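Hyaluronoglucosaminidase (Apis mellifera, PDB 1FCQ) hydrolyses hyaluronan as a family 56 glycosidase of bee venom, where it is a major allergen. Local coordinates at residues F119-A124 with A203-E208; P187-L192 with G242-E247; H94-I99 with R174-A179. All blocks are in the same frame, centred on the assembly; numbering follows the deposited sequence.

Overall arrangement
All three contacts lie in one seven-stranded (beta/alpha) TIM barrel: contacts 1 and 2 join loops that follow strands 107-111 and 180-183 to helices 203-210 and 234-253, and contact 3 joins two helix C-termini. Contacts 1 and 2 have centres about 12 Å apart and touch through Tyr190, which meets Gln121 and Thr205. Contact 3 lies across the chain's centre, about 31 Å from contact 1 and about 29 Å from contact 2, centre to centre. Along the chain, contact 1 alternates with both others, whereas contact 3 closes before contact 2 opens. Contacts 1 and 2 thus order loops at the C-terminal end of the strands, where TIM-barrel enzymes carry their active sites; contact 3 packs helix ends at the other end.

Contact 1 of 3, residues F119-A124 with A203-E208; sequences FRQNWA and ATTMQE
Arg120 NH2 is gripped by two carboxylates, Glu208 across the contact and Glu202 just before helix 203-210, in the loop region of a TIM barrel where the segment after strand 107-111 meets that helix. The salt bridge with Glu208 is side-on and uses both oxygens: Arg120 NE reaches Glu208 OE2 at 2.8 Å, and Arg120 NH2 reaches Glu208 OE1, also at 2.8 Å and nearly straight (170°). The two bonds differ in approach. NE comes to OE2 from the syn side, close to the carboxylate plane, whereas NH2 meets OE1 from above that plane, since the two flat groups are turned 41° against each other. Arginine suits this place because its planar head can answer two acids at once and is held against rotation by them.

The chain of Arg120 leaves with CG trans to the backbone N, runs straight through CD, then bends at chi3 (77°), which swings the guanidinium across the end of Glu208. The threonines suit the helix face by being small and two-sided. Thr204 lays its methyl CG2 over one face of the guanidinium, 3.5 Å from Arg120 CZ, while the hydroxyl of Thr205 is hydrogen-bonded to Glu202. Trp123 folds back over its own segment, with Gln121 CA above the centre of its indole. Across the contact it offers only a ring edge, where Trp123 CH2 lies 4.1 Å from Thr205 OG1.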
ATOM      1  N   PHE A 119      -0.941  10.880 -14.054  1.00 15.35           N
ATOM      2  CA  PHE A 119      -2.260  11.419 -14.399  1.00 16.08           C
ATOM      3  C   PHE A 119      -3.163  10.376 -15.028  1.00 17.10           C
ATOM      4  O   PHE A 119      -4.315  10.173 -14.628  1.00 19.05           O
ATOM      5  CB  PHE A 119      -2.067  12.581 -15.376  1.00 19.09           C
ATOM      6  CG  PHE A 119      -3.278  13.397 -15.711  1.00 17.92           C
ATOM      7  CD1 PHE A 119      -3.746  14.328 -14.801  1.00 20.18           C
ATOM      8  CD2 PHE A 119      -3.911  13.276 -16.936  1.00 20.83           C
ATOM      9  CE1 PHE A 119      -4.855  15.114 -15.083  1.00 22.14           C
ATOM     10  CE2 PHE A 119      -5.022  14.063 -17.229  1.00 21.83           C
ATOM     11  CZ  PHE A 119      -5.478  14.978 -16.297  1.00 19.82           C
ATOM     12  N   ARG A 120      -2.639   9.676 -16.029  1.00 16.46           N
ATOM     13  CA  ARG A 120      -3.406   8.682 -16.752  1.00 15.92           C
ATOM     14  C   ARG A 120      -3.994   7.571 -15.913  1.00 18.73           C
ATOM     15  O   ARG A 120      -5.103   7.101 -16.197  1.00 20.52           O
ATOM     16  CB  ARG A 120      -2.520   8.076 -17.855  1.00 17.00           C
ATOM     17  CG  ARG A 120      -3.305   7.095 -18.735  1.00 18.76           C
ATOM     18  CD  ARG A 120      -2.309   6.428 -19.695  1.00 21.17           C
ATOM     19  NE  ARG A 120      -1.572   5.417 -18.946  1.00 22.28           N
ATOM     20  CZ  ARG A 120      -1.877   4.148 -18.738  1.00 22.00           C
ATOM     21  NH1 ARG A 120      -2.955   3.588 -19.274  1.00 24.06           N
ATOM     22  NH2 ARG A 120      -1.074   3.401 -17.985  1.00 23.68           N
ATOM     23  N   GLN A 121      -3.324   7.162 -14.832  1.00 16.35           N
ATOM     24  CA  GLN A 121      -3.806   6.073 -13.996  1.00 16.23           C
ATOM     25  C   GLN A 121      -4.932   6.424 -13.050  1.00 19.78           C
ATOM     26  O   GLN A 121      -5.444   5.543 -12.339  1.00 20.89           O
ATOM     27  CB  GLN A 121      -2.627   5.480 -13.208  1.00 16.36           C
ATOM     28  CG  GLN A 121      -1.612   4.800 -14.109  1.00 17.98           C
ATOM     29  CD  GLN A 121      -0.338   4.409 -13.379  1.00 21.27           C
ATOM     30  OE1 GLN A 121       0.766   4.369 -13.941  1.00 23.84           O
ATOM     31  NE2 GLN A 121      -0.518   4.118 -12.105  1.00 13.73           N
ATOM     32  N   ASN A 122      -5.337   7.685 -12.976  1.00 17.02           N
ATOM     33  CA  ASN A 122      -6.481   8.075 -12.155  1.00 16.41           C
ATOM     34  C   ASN A 122      -7.772   7.802 -12.931  1.00 20.15           C
ATOM     35  O   ASN A 122      -8.502   8.713 -13.349  1.00 19.65           O
ATOM     36  CB  ASN A 122      -6.318   9.540 -11.740  1.00 17.35           C
ATOM     37  CG  ASN A 122      -5.126   9.633 -10.780  1.00 17.49           C
ATOM     38  OD1 ASN A 122      -5.294   9.235  -9.627  1.00 18.30           O
ATOM     39  ND2 ASN A 122      -4.003  10.122 -11.282  1.00 16.48           N
ATOM     40  N   TRP A 123      -8.112   6.524 -13.067  1.00 23.46           N
ATOM     41  CA  TRP A 123      -9.274   6.061 -13.786  1.00 26.29           C
ATOM     42  C   TRP A 123     -10.446   5.771 -12.844  1.00 21.74           C
ATOM     43  O   TRP A 123     -10.330   5.746 -11.629  1.00 26.10           O
ATOM     44  CB  TRP A 123      -9.041   4.736 -14.513  1.00 30.15           C
ATOM     45  CG  TRP A 123      -7.937   4.571 -15.490  1.00 33.05           C
ATOM     46  CD1 TRP A 123      -7.851   5.119 -16.741  1.00 33.04           C
ATOM     47  CD2 TRP A 123      -6.758   3.765 -15.331  1.00 30.18           C
ATOM     48  NE1 TRP A 123      -6.692   4.721 -17.355  1.00 33.52           N
ATOM     49  CE2 TRP A 123      -6.002   3.886 -16.513  1.00 31.17           C
ATOM     50  CE3 TRP A 123      -6.264   2.956 -14.302  1.00 28.00           C
ATOM     51  CZ2 TRP A 123      -4.782   3.236 -16.692  1.00 31.40           C
ATOM     52  CZ3 TRP A 123      -5.060   2.305 -14.484  1.00 25.99           C
ATOM     53  CH2 TRP A 123      -4.325   2.447 -15.670  1.00 25.69           C
ATOM     54  N   ALA A 124     -11.572   5.455 -13.496  1.00 31.44           N
ATOM     55  CA  ALA A 124     -12.779   5.057 -12.778  1.00 30.14           C
ATOM     56  C   ALA A 124     -13.116   6.007 -11.645  1.00 23.75           C
ATOM     57  O   ALA A 124     -13.333   7.200 -11.891  1.00 26.28           O
ATOM     58  CB  ALA A 124     -12.598   3.631 -12.263  1.00 31.06           C
ATOM     59  N   ALA A 203       0.731  -2.838 -20.083  1.00 17.91           N
ATOM     60  CA  ALA A 203       2.032  -2.419 -20.622  1.00 16.47           C
ATOM     61  C   ALA A 203       2.367  -0.963 -20.394  1.00 16.65           C
ATOM     62  O   ALA A 203       3.525  -0.657 -20.049  1.00 18.66           O
ATOM     63  CB  ALA A 203       2.022  -2.705 -22.127  1.00 19.95           C
ATOM     64  N   THR A 204       1.390  -0.070 -20.566  1.00 16.77           N
ATOM     65  CA  THR A 204       1.696   1.353 -20.372  1.00 16.31           C
ATOM     66  C   THR A 204       2.090   1.614 -18.922  1.00 16.02           C
ATOM     67  O   THR A 204       3.011   2.395 -18.701  1.00 14.93           O
ATOM     68  CB  THR A 204       0.567   2.268 -20.855  1.00 22.56           C
ATOM     69  OG1 THR A 204       0.377   1.971 -22.260  1.00 22.56           O
ATOM     70  CG2 THR A 204       0.947   3.730 -20.704  1.00 24.67           C
ATOM     71  N   THR A 205       1.446   0.941 -17.983  1.00 16.59           N
ATOM     72  CA  THR A 205       1.788   1.054 -16.562  1.00 15.65           C
ATOM     73  C   THR A 205       3.205   0.576 -16.306  1.00 18.57           C
ATOM     74  O   THR A 205       3.944   1.190 -15.526  1.00 15.24           O
ATOM     75  CB  THR A 205       0.782   0.265 -15.702  1.00 18.68           C
ATOM     76  OG1 THR A 205      -0.473   0.961 -15.740  1.00 18.43           O
ATOM     77  CG2 THR A 205       1.255   0.160 -14.251  1.00 16.21           C
ATOM     78  N   MET A 206       3.645  -0.470 -17.018  1.00 15.03           N
ATOM     79  CA  MET A 206       5.021  -0.929 -16.829  1.00 14.63           C
ATOM     80  C   MET A 206       5.969   0.197 -17.231  1.00 13.01           C
ATOM     81  O   MET A 206       6.943   0.446 -16.525  1.00 12.97           O
ATOM     82  CB  MET A 206       5.311  -2.206 -17.613  1.00 18.42           C
ATOM     83  CG  MET A 206       4.466  -3.369 -17.083  1.00 17.95           C
ATOM     84  SD  MET A 206       4.988  -4.881 -17.923  1.00 24.35           S
ATOM     85  CE  MET A 206       4.786  -4.452 -19.623  1.00 27.23           C
ATOM     86  N   GLN A 207       5.672   0.846 -18.355  1.00 16.56           N
ATOM     87  CA  GLN A 207       6.503   1.940 -18.830  1.00 17.89           C
ATOM     88  C   GLN A 207       6.497   3.122 -17.855  1.00 17.21           C
ATOM     89  O   GLN A 207       7.564   3.672 -17.547  1.00 17.08           O
ATOM     90  CB  GLN A 207       6.051   2.432 -20.204  1.00 16.87           C
ATOM     91  CG  GLN A 207       5.933   1.358 -21.273  1.00 26.61           C
ATOM     92  CD  GLN A 207       5.622   1.937 -22.637  1.00 38.05           C
ATOM     93  OE1 GLN A 207       4.469   2.210 -22.973  1.00 45.65           O
ATOM     94  NE2 GLN A 207       6.635   2.159 -23.472  1.00 45.53           N
ATOM     95  N   GLU A 208       5.317   3.452 -17.344  1.00 15.89           N
ATOM     96  CA  GLU A 208       5.217   4.525 -16.350  1.00 15.31           C
ATOM     97  C   GLU A 208       5.946   4.144 -15.074  1.00 19.29           C
ATOM     98  O   GLU A 208       6.603   4.999 -14.466  1.00 17.34           O
ATOM     99  CB  GLU A 208       3.748   4.876 -16.124  1.00 17.24           C
ATOM    100  CG  GLU A 208       3.181   5.523 -17.395  1.00 16.35           C
ATOM    101  CD  GLU A 208       1.668   5.434 -17.446  1.00 17.74           C
ATOM    102  OE1 GLU A 208       1.051   4.702 -16.647  1.00 18.45           O
ATOM    103  OE2 GLU A 208       1.101   6.130 -18.323  1.00 22.23           O
TER

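Contact 2 of 3, residues P187-L192 with G242-E247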
ATOM      1  N   PRO A 187       4.813  -0.741  -6.725  1.00 13.04           N
ATOM      2  CA  PRO A 187       4.211  -0.289  -7.943  1.00 13.88           C
ATOM      3  C   PRO A 187       2.889  -0.961  -8.266  1.00 16.04           C
ATOM      4  O   PRO A 187       2.644  -2.124  -7.919  1.00 15.48           O
ATOM      5  CB  PRO A 187       5.254  -0.722  -9.003  1.00 13.96           C
ATOM      6  CG  PRO A 187       5.803  -1.993  -8.432  1.00 15.33           C
ATOM      7  CD  PRO A 187       5.885  -1.743  -6.959  1.00 15.09           C
ATOM      8  N   TYR A 188       2.047  -0.225  -8.985  1.00 13.92           N
ATOM      9  CA  TYR A 188       0.775  -0.739  -9.485  1.00 17.04           C
ATOM     10  C   TYR A 188       1.021  -1.598 -10.723  1.00 17.31           C
ATOM     11  O   TYR A 188       2.108  -1.600 -11.304  1.00 16.18           O
ATOM     12  CB  TYR A 188      -0.185   0.409  -9.783  1.00 13.98           C
ATOM     13  CG  TYR A 188      -0.850   0.910  -8.518  1.00 15.20           C
ATOM     14  CD1 TYR A 188      -0.282   1.865  -7.705  1.00 12.07           C
ATOM     15  CD2 TYR A 188      -2.055   0.341  -8.111  1.00 15.93           C
ATOM     16  CE1 TYR A 188      -0.881   2.294  -6.538  1.00 13.39           C
ATOM     17  CE2 TYR A 188      -2.674   0.762  -6.936  1.00 17.21           C
ATOM     18  CZ  TYR A 188      -2.082   1.734  -6.159  1.00 16.55           C
ATOM     19  OH  TYR A 188      -2.699   2.156  -5.008  1.00 17.87           O
ATOM     20  N   CYS A 189       0.020  -2.385 -11.105  1.00 15.69           N
ATOM     21  CA  CYS A 189       0.101  -3.372 -12.170  1.00 14.39           C
ATOM     22  C   CYS A 189      -1.119  -3.376 -13.082  1.00 20.44           C
ATOM     23  O   CYS A 189      -1.044  -3.390 -14.320  1.00 19.76           O
ATOM     24  CB  CYS A 189       0.231  -4.739 -11.470  1.00 16.82           C
ATOM     25  SG  CYS A 189       0.316  -6.205 -12.526  1.00 16.18           S
ATOM     26  N   TYR A 190      -2.290  -3.361 -12.470  1.00 18.85           N
ATOM     27  CA  TYR A 190      -3.601  -3.321 -13.094  1.00 15.79           C
ATOM     28  C   TYR A 190      -3.885  -4.537 -13.979  1.00 19.34           C
ATOM     29  O   TYR A 190      -4.455  -4.414 -15.070  1.00 23.48           O
ATOM     30  CB  TYR A 190      -3.816  -2.026 -13.875  1.00 20.18           C
ATOM     31  CG  TYR A 190      -3.485  -0.760 -13.115  1.00 20.78           C
ATOM     32  CD1 TYR A 190      -2.437   0.069 -13.511  1.00 18.05           C
ATOM     33  CD2 TYR A 190      -4.191  -0.423 -11.967  1.00 19.03           C
ATOM     34  CE1 TYR A 190      -2.141   1.210 -12.786  1.00 18.88           C
ATOM     35  CE2 TYR A 190      -3.895   0.710 -11.244  1.00 16.69           C
ATOM     36  CZ  TYR A 190      -2.862   1.528 -11.661  1.00 18.69           C
ATOM     37  OH  TYR A 190      -2.569   2.665 -10.945  1.00 16.76           O
ATOM     38  N   ASN A 191      -3.483  -5.713 -13.520  1.00 21.12           N
ATOM     39  CA  ASN A 191      -3.724  -6.967 -14.227  1.00 18.32           C
ATOM     40  C   ASN A 191      -5.148  -7.421 -13.890  1.00 26.96           C
ATOM     41  O   ASN A 191      -5.694  -6.962 -12.886  1.00 28.16           O
ATOM     42  CB  ASN A 191      -2.733  -8.057 -13.865  1.00 20.50           C
ATOM     43  CG  ASN A 191      -2.454  -8.261 -12.389  1.00 17.91           C
ATOM     44  OD1 ASN A 191      -2.865  -7.442 -11.562  1.00 17.87           O
ATOM     45  ND2 ASN A 191      -1.734  -9.320 -12.061  1.00 17.41           N
ATOM     46  N   LEU A 192      -5.715  -8.288 -14.720  1.00 25.12           N
ATOM     47  CA  LEU A 192      -7.056  -8.749 -14.428  1.00 31.42           C
ATOM     48  C   LEU A 192      -8.074  -7.607 -14.179  1.00 35.71           C
ATOM     49  O   LEU A 192      -8.930  -7.653 -13.300  1.00 36.96           O
ATOM     50  CB  LEU A 192      -6.989  -9.796 -13.292  1.00 30.23           C
ATOM     51  CG  LEU A 192      -6.151 -11.059 -13.548  1.00 35.42           C
ATOM     52  CD1 LEU A 192      -5.768 -11.731 -12.230  1.00 36.97           C
ATOM     53  CD2 LEU A 192      -6.919 -12.028 -14.444  1.00 36.68           C
ATOM     54  N   GLY A 242       1.157 -13.204  -8.986  1.00 15.92           N
ATOM     55  CA  GLY A 242       2.383 -13.328  -9.760  1.00 17.95           C
ATOM     56  C   GLY A 242       2.749 -12.102 -10.573  1.00 15.95           C
ATOM     57  O   GLY A 242       3.894 -11.629 -10.508  1.00 18.12           O
ATOM     58  N   GLY A 243       1.814 -11.567 -11.332  1.00 14.02           N
ATOM     59  CA  GLY A 243       2.006 -10.393 -12.155  1.00 14.38           C
ATOM     60  C   GLY A 243       2.479  -9.197 -11.327  1.00 17.72           C
ATOM     61  O   GLY A 243       3.425  -8.480 -11.696  1.00 15.35           O
ATOM     62  N   ARG A 244       1.826  -9.001 -10.183  1.00 16.49           N
ATOM     63  CA  ARG A 244       2.175  -7.903  -9.285  1.00 17.67           C
ATOM     64  C   ARG A 244       3.519  -8.070  -8.615  1.00 18.19           C
ATOM     65  O   ARG A 244       4.247  -7.074  -8.504  1.00 16.67           O
ATOM     66  CB  ARG A 244       1.060  -7.726  -8.250  1.00 14.50           C
ATOM     67  CG  ARG A 244      -0.224  -7.313  -8.963  1.00 13.25           C
ATOM     68  CD  ARG A 244      -1.356  -7.220  -7.944  1.00 14.80           C
ATOM     69  NE  ARG A 244      -2.581  -6.926  -8.698  1.00 18.37           N
ATOM     70  CZ  ARG A 244      -3.703  -6.480  -8.173  1.00 20.37           C
ATOM     71  NH1 ARG A 244      -4.739  -6.264  -8.983  1.00 21.98           N
ATOM     72  NH2 ARG A 244      -3.813  -6.248  -6.869  1.00 20.26           N
ATOM     73  N   VAL A 245       3.874  -9.294  -8.210  1.00 14.84           N
ATOM     74  CA  VAL A 245       5.168  -9.523  -7.589  1.00 12.20           C
ATOM     75  C   VAL A 245       6.282  -9.418  -8.628  1.00 15.51           C
ATOM     76  O   VAL A 245       7.327  -8.831  -8.349  1.00 17.02           O
ATOM     77  CB  VAL A 245       5.225 -10.872  -6.854  1.00 16.87           C
ATOM     78  CG1 VAL A 245       6.630 -11.190  -6.369  1.00 18.62           C
ATOM     79  CG2 VAL A 245       4.234 -10.846  -5.691  1.00 14.97           C
ATOM     80  N   LYS A 246       6.022  -9.904  -9.844  1.00 16.80           N
ATOM     81  CA  LYS A 246       7.021  -9.734 -10.905  1.00 13.61           C
ATOM     82  C   LYS A 246       7.254  -8.253 -11.198  1.00 16.06           C
ATOM     83  O   LYS A 246       8.408  -7.861 -11.440  1.00 17.90           O
ATOM     84  CB  LYS A 246       6.601 -10.421 -12.208  1.00 18.79           C
ATOM     85  CG  LYS A 246       6.632 -11.940 -12.165  1.00 24.16           C
ATOM     86  CD  LYS A 246       6.046 -12.495 -13.467  1.00 23.50           C
ATOM     87  CE  LYS A 246       6.004 -14.006 -13.477  1.00 32.34           C
ATOM     88  NZ  LYS A 246       5.319 -14.528 -14.701  1.00 25.00           N
ATOM     89  N   GLU A 247       6.203  -7.432 -11.223  1.00 14.99           N
ATOM     90  CA  GLU A 247       6.387  -6.006 -11.518  1.00 19.06           C
ATOM     91  C   GLU A 247       7.281  -5.372 -10.472  1.00 13.70           C
ATOM     92  O   GLU A 247       8.232  -4.639 -10.767  1.00 14.04           O
ATOM     93  CB  GLU A 247       5.040  -5.295 -11.590  1.00 19.33           C
ATOM     94  CG  GLU A 247       5.100  -3.836 -12.007  1.00 17.65           C
ATOM     95  CD  GLU A 247       5.505  -3.634 -13.451  1.00 26.81           C
ATOM     96  OE1 GLU A 247       5.572  -4.621 -14.212  1.00 23.81           O
ATOM     97  OE2 GLU A 247       5.775  -2.470 -13.806  1.00 19.60           O
TER
HETATM   98  O   HOH W   1       2.475  -4.730  -8.873  1.00 19.02           O
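Asn191 OD1 takes the NE hydrogen of Arg244 at 2.9 Å, the main polar link between the loop that follows strand 180-183 and helix 234-253 of the TIM barrel. The bond is nearly straight (170°), lies on a lone pair in the carbonyl plane, and leaves Arg244 in the plane of its guanidinium. A weak second bond runs from Arg244 NH1 to Asn191 OD1 at 3.4 Å, so one acceptor serves two neighbouring donors. Arg244 NH2 is satisfied beyond the contact by the carbonyl of Ser225.

An asparagine fits because its amide supplies both functions: as OD1 accepts from the arginine, ND2 donates to the carbonyls of Ala199 and Leu240. Its CG sits between the backbone N and the carbonyl carbon (chi1 47°), which directs the amide toward the helix. There Asn191 ND2 passes 3.9 Å from Gly243 CA, where the missing side chain permits this close approach.

The extended aliphatic part of Arg244 also packs on the loop, with Arg244 CG 3.6 Å from Cys189 CB. Cys189 is itself fixed by its disulfide to Cys201. Farther along, a water donates to Pro187 O at 2.8 Å and to Arg244 O at 3.0 Å, joining two carbonyls that could not bond to each other directly. Glu247 meets Pro187 and the Tyr188 carbonyl through CG, and its carboxylate turns to Arg250 and Asn209.

The loop thus runs between two helices: 234-253 packs against it through Arg244 and Glu247, and 203-210 touches Pro187 through Asn209 and Tyr190 through Thr205.

Contact 3 of 3, residues H94-I99 with R174-A179; sequences HLINQI and RMRPAA
Arg176 reaches from the end of helix 146-175 to the end of helix 84-98, and its side chain makes most of the contact. From CB the chain bends at chi2 (-67°). Arg176 CG lies 3.7 Å from Leu95 CD2, and Arg176 CD comes to 4.0 Å from Ile99 CG2, so successive carbons touch first a leucine, then an isoleucine. Arg176 NE and NH1 then both donate to one acceptor, Ile99 O, at 2.9 and 2.8 Å respectively. That oxygen lies in the guanidinium plane; NH1 approaches it in the carbonyl plane, whereas NE is tilted somewhat from it. At the far corner Arg176 NH2 turns back and bonds Met175 O at 2.8 Å, from above the plane of that carbonyl.

With all three nitrogens engaged, the head is fixed in rotation, and Leu95 CD2 sits over the centre of one face. Arginine suits the place because its long chain packs apolar carbons while its head bonds two carbonyls; leucine offers a methyl to a flat group bonded at its rim. An arginine thus bonds a carbonyl at a helix C-terminus, linking neighbouring helix ends of a (beta/alpha) barrel where the chain turns into strand 180-183.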
ATOM      1  N   HIS A  94       2.269  13.513  12.733  1.00 15.69           N
ATOM      2  CA  HIS A  94       1.676  12.176  12.695  1.00 18.80           C
ATOM      3  C   HIS A  94       2.763  11.108  12.829  1.00 18.25           C
ATOM      4  O   HIS A  94       2.625  10.154  13.594  1.00 19.08           O
ATOM      5  CB  HIS A  94       0.888  11.932  11.411  1.00 17.05           C
ATOM      6  CG  HIS A  94      -0.496  12.475  11.314  1.00 29.32           C
ATOM      7  ND1 HIS A  94      -1.256  12.735  12.436  1.00 33.27           N
ATOM      8  CD2 HIS A  94      -1.290  12.795  10.256  1.00 26.39           C
ATOM      9  CE1 HIS A  94      -2.432  13.203  12.071  1.00 29.45           C
ATOM     10  NE2 HIS A  94      -2.482  13.249  10.753  1.00 32.76           N
ATOM     11  N   LEU A  95       3.867  11.261  12.093  1.00 16.28           N
ATOM     12  CA  LEU A  95       4.960  10.288  12.165  1.00 16.13           C
ATOM     13  C   LEU A  95       5.540  10.213  13.561  1.00 19.65           C
ATOM     14  O   LEU A  95       5.696   9.125  14.111  1.00 15.84           O
ATOM     15  CB  LEU A  95       6.008  10.657  11.100  1.00 14.78           C
ATOM     16  CG  LEU A  95       7.201   9.704  10.985  1.00 20.77           C
ATOM     17  CD1 LEU A  95       7.754   9.726   9.564  1.00 25.00           C
ATOM     18  CD2 LEU A  95       8.260  10.131  11.983  1.00 23.46           C
ATOM     19  N   ILE A  96       5.804  11.365  14.184  1.00 18.41           N
ATOM     20  CA  ILE A  96       6.384  11.397  15.522  1.00 18.95           C
ATOM     21  C   ILE A  96       5.429  10.807  16.532  1.00 20.37           C
ATOM     22  O   ILE A  96       5.795  10.040  17.426  1.00 20.35           O
ATOM     23  CB  ILE A  96       6.831  12.821  15.908  1.00 17.68           C
ATOM     24  CG1 ILE A  96       7.975  13.254  14.987  1.00 23.39           C
ATOM     25  CG2 ILE A  96       7.262  12.860  17.371  1.00 26.53           C
ATOM     26  CD1 ILE A  96       8.285  14.740  15.061  1.00 30.76           C
ATOM     27  N   ASN A  97       4.131  11.139  16.406  1.00 16.23           N
ATOM     28  CA  ASN A  97       3.156  10.584  17.318  1.00 17.16           C
ATOM     29  C   ASN A  97       3.045   9.074  17.269  1.00 18.20           C
ATOM     30  O   ASN A  97       2.871   8.439  18.302  1.00 22.31           O
ATOM     31  CB  ASN A  97       1.753  11.159  17.013  1.00 22.67           C
ATOM     32  CG  ASN A  97       1.526  12.210  18.095  1.00 28.98           C
ATOM     33  OD1 ASN A  97       2.299  13.153  18.212  1.00 25.67           O
ATOM     34  ND2 ASN A  97       0.503  11.970  18.886  1.00 38.87           N
ATOM     35  N   GLN A  98       3.108   8.505  16.058  1.00 18.12           N
ATOM     36  CA  GLN A  98       2.888   7.088  15.861  1.00 16.35           C
ATOM     37  C   GLN A  98       4.135   6.243  15.955  1.00 16.15           C
ATOM     38  O   GLN A  98       4.098   5.066  16.288  1.00 20.10           O
ATOM     39  CB  GLN A  98       2.193   6.848  14.508  1.00 17.73           C
ATOM     40  CG  GLN A  98       0.804   7.477  14.421  1.00 17.09           C
ATOM     41  CD  GLN A  98      -0.203   6.846  15.347  1.00 25.11           C
ATOM     42  OE1 GLN A  98      -1.228   6.301  14.911  1.00 35.37           O
ATOM     43  NE2 GLN A  98       0.045   6.878  16.650  1.00 28.60           N
ATOM     44  N   ILE A  99       5.283   6.856  15.679  1.00 16.01           N
ATOM     45  CA  ILE A  99       6.600   6.240  15.721  1.00 13.51           C
ATOM     46  C   ILE A  99       7.533   7.142  16.518  1.00 15.45           C
ATOM     47  O   ILE A  99       8.420   7.815  15.977  1.00 16.11           O
ATOM     48  CB  ILE A  99       7.180   6.021  14.302  1.00 14.98           C
ATOM     49  CG1 ILE A  99       6.204   5.287  13.388  1.00 15.71           C
ATOM     50  CG2 ILE A  99       8.493   5.229  14.391  1.00 13.25           C
ATOM     51  CD1 ILE A  99       6.655   5.007  11.975  1.00 16.38           C
ATOM     52  N   ARG A 174      14.300  10.826   6.433  1.00 13.63           N
ATOM     53  CA  ARG A 174      15.211  11.688   7.203  1.00 17.42           C
ATOM     54  C   ARG A 174      14.936  11.602   8.692  1.00 16.76           C
ATOM     55  O   ARG A 174      15.843  11.511   9.516  1.00 16.64           O
ATOM     56  CB  ARG A 174      15.106  13.135   6.729  1.00 17.81           C
ATOM     57  CG  ARG A 174      15.933  13.447   5.488  1.00 30.69           C
ATOM     58  CD  ARG A 174      15.755  14.900   5.066  1.00 40.46           C
ATOM     59  NE  ARG A 174      16.437  15.218   3.821  1.00 54.41           N
ATOM     60  CZ  ARG A 174      16.503  16.434   3.287  1.00 61.03           C
ATOM     61  NH1 ARG A 174      15.928  17.473   3.880  1.00 63.60           N
ATOM     62  NH2 ARG A 174      17.152  16.621   2.143  1.00 63.56           N
ATOM     63  N   MET A 175      13.650  11.600   9.068  1.00 17.71           N
ATOM     64  CA  MET A 175      13.273  11.542  10.474  1.00 16.78           C
ATOM     65  C   MET A 175      13.489  10.192  11.123  1.00 12.86           C
ATOM     66  O   MET A 175      13.806  10.060  12.305  1.00 16.47           O
ATOM     67  CB  MET A 175      11.790  11.922  10.598  1.00 18.27           C
ATOM     68  CG  MET A 175      11.550  13.383  10.250  1.00 20.35           C
ATOM     69  SD  MET A 175       9.782  13.710  10.087  1.00 28.87           S
ATOM     70  CE  MET A 175       9.848  15.411   9.522  1.00 33.83           C
ATOM     71  N   ARG A 176      13.308   9.122  10.343  1.00 13.04           N
ATOM     72  CA  ARG A 176      13.459   7.746  10.815  1.00 11.96           C
ATOM     73  C   ARG A 176      14.366   7.017   9.838  1.00 15.17           C
ATOM     74  O   ARG A 176      13.936   6.189   9.054  1.00 14.38           O
ATOM     75  CB  ARG A 176      12.064   7.120  10.873  1.00 11.80           C
ATOM     76  CG  ARG A 176      11.120   7.801  11.872  1.00 13.13           C
ATOM     77  CD  ARG A 176      11.564   7.600  13.301  1.00 14.22           C
ATOM     78  NE  ARG A 176      10.764   8.311  14.289  1.00 15.75           N
ATOM     79  CZ  ARG A 176      10.887   9.570  14.685  1.00 16.46           C
ATOM     80  NH1 ARG A 176      10.034  10.023  15.627  1.00 17.87           N
ATOM     81  NH2 ARG A 176      11.773  10.432  14.227  1.00 14.01           N
ATOM     82  N   PRO A 177      15.675   7.311   9.920  1.00 13.64           N
ATOM     83  CA  PRO A 177      16.649   6.787   8.982  1.00 17.14           C
ATOM     84  C   PRO A 177      17.079   5.353   9.122  1.00 14.12           C
ATOM     85  O   PRO A 177      17.662   4.837   8.147  1.00 16.67           O
ATOM     86  CB  PRO A 177      17.875   7.703   9.204  1.00 17.15           C
ATOM     87  CG  PRO A 177      17.766   8.054  10.650  1.00 17.74           C
ATOM     88  CD  PRO A 177      16.285   8.254  10.871  1.00 16.15           C
ATOM     89  N   ALA A 178      16.771   4.689  10.221  1.00 15.79           N
ATOM     90  CA  ALA A 178      17.122   3.289  10.368  1.00 15.50           C
ATOM     91  C   ALA A 178      16.068   2.356   9.769  1.00 13.58           C
ATOM     92  O   ALA A 178      16.327   1.152   9.674  1.00 16.87           O
ATOM     93  CB  ALA A 178      17.327   2.968  11.848  1.00 16.66           C
ATOM     94  N   ALA A 179      14.918   2.892   9.369  1.00 14.70           N
ATOM     95  CA  ALA A 179      13.830   2.064   8.867  1.00 14.32           C
ATOM     96  C   ALA A 179      13.881   1.924   7.353  1.00 12.85           C
ATOM     97  O   ALA A 179      14.611   2.649   6.663  1.00 15.66           O
ATOM     98  CB  ALA A 179      12.487   2.705   9.237  1.00 13.46           C
TER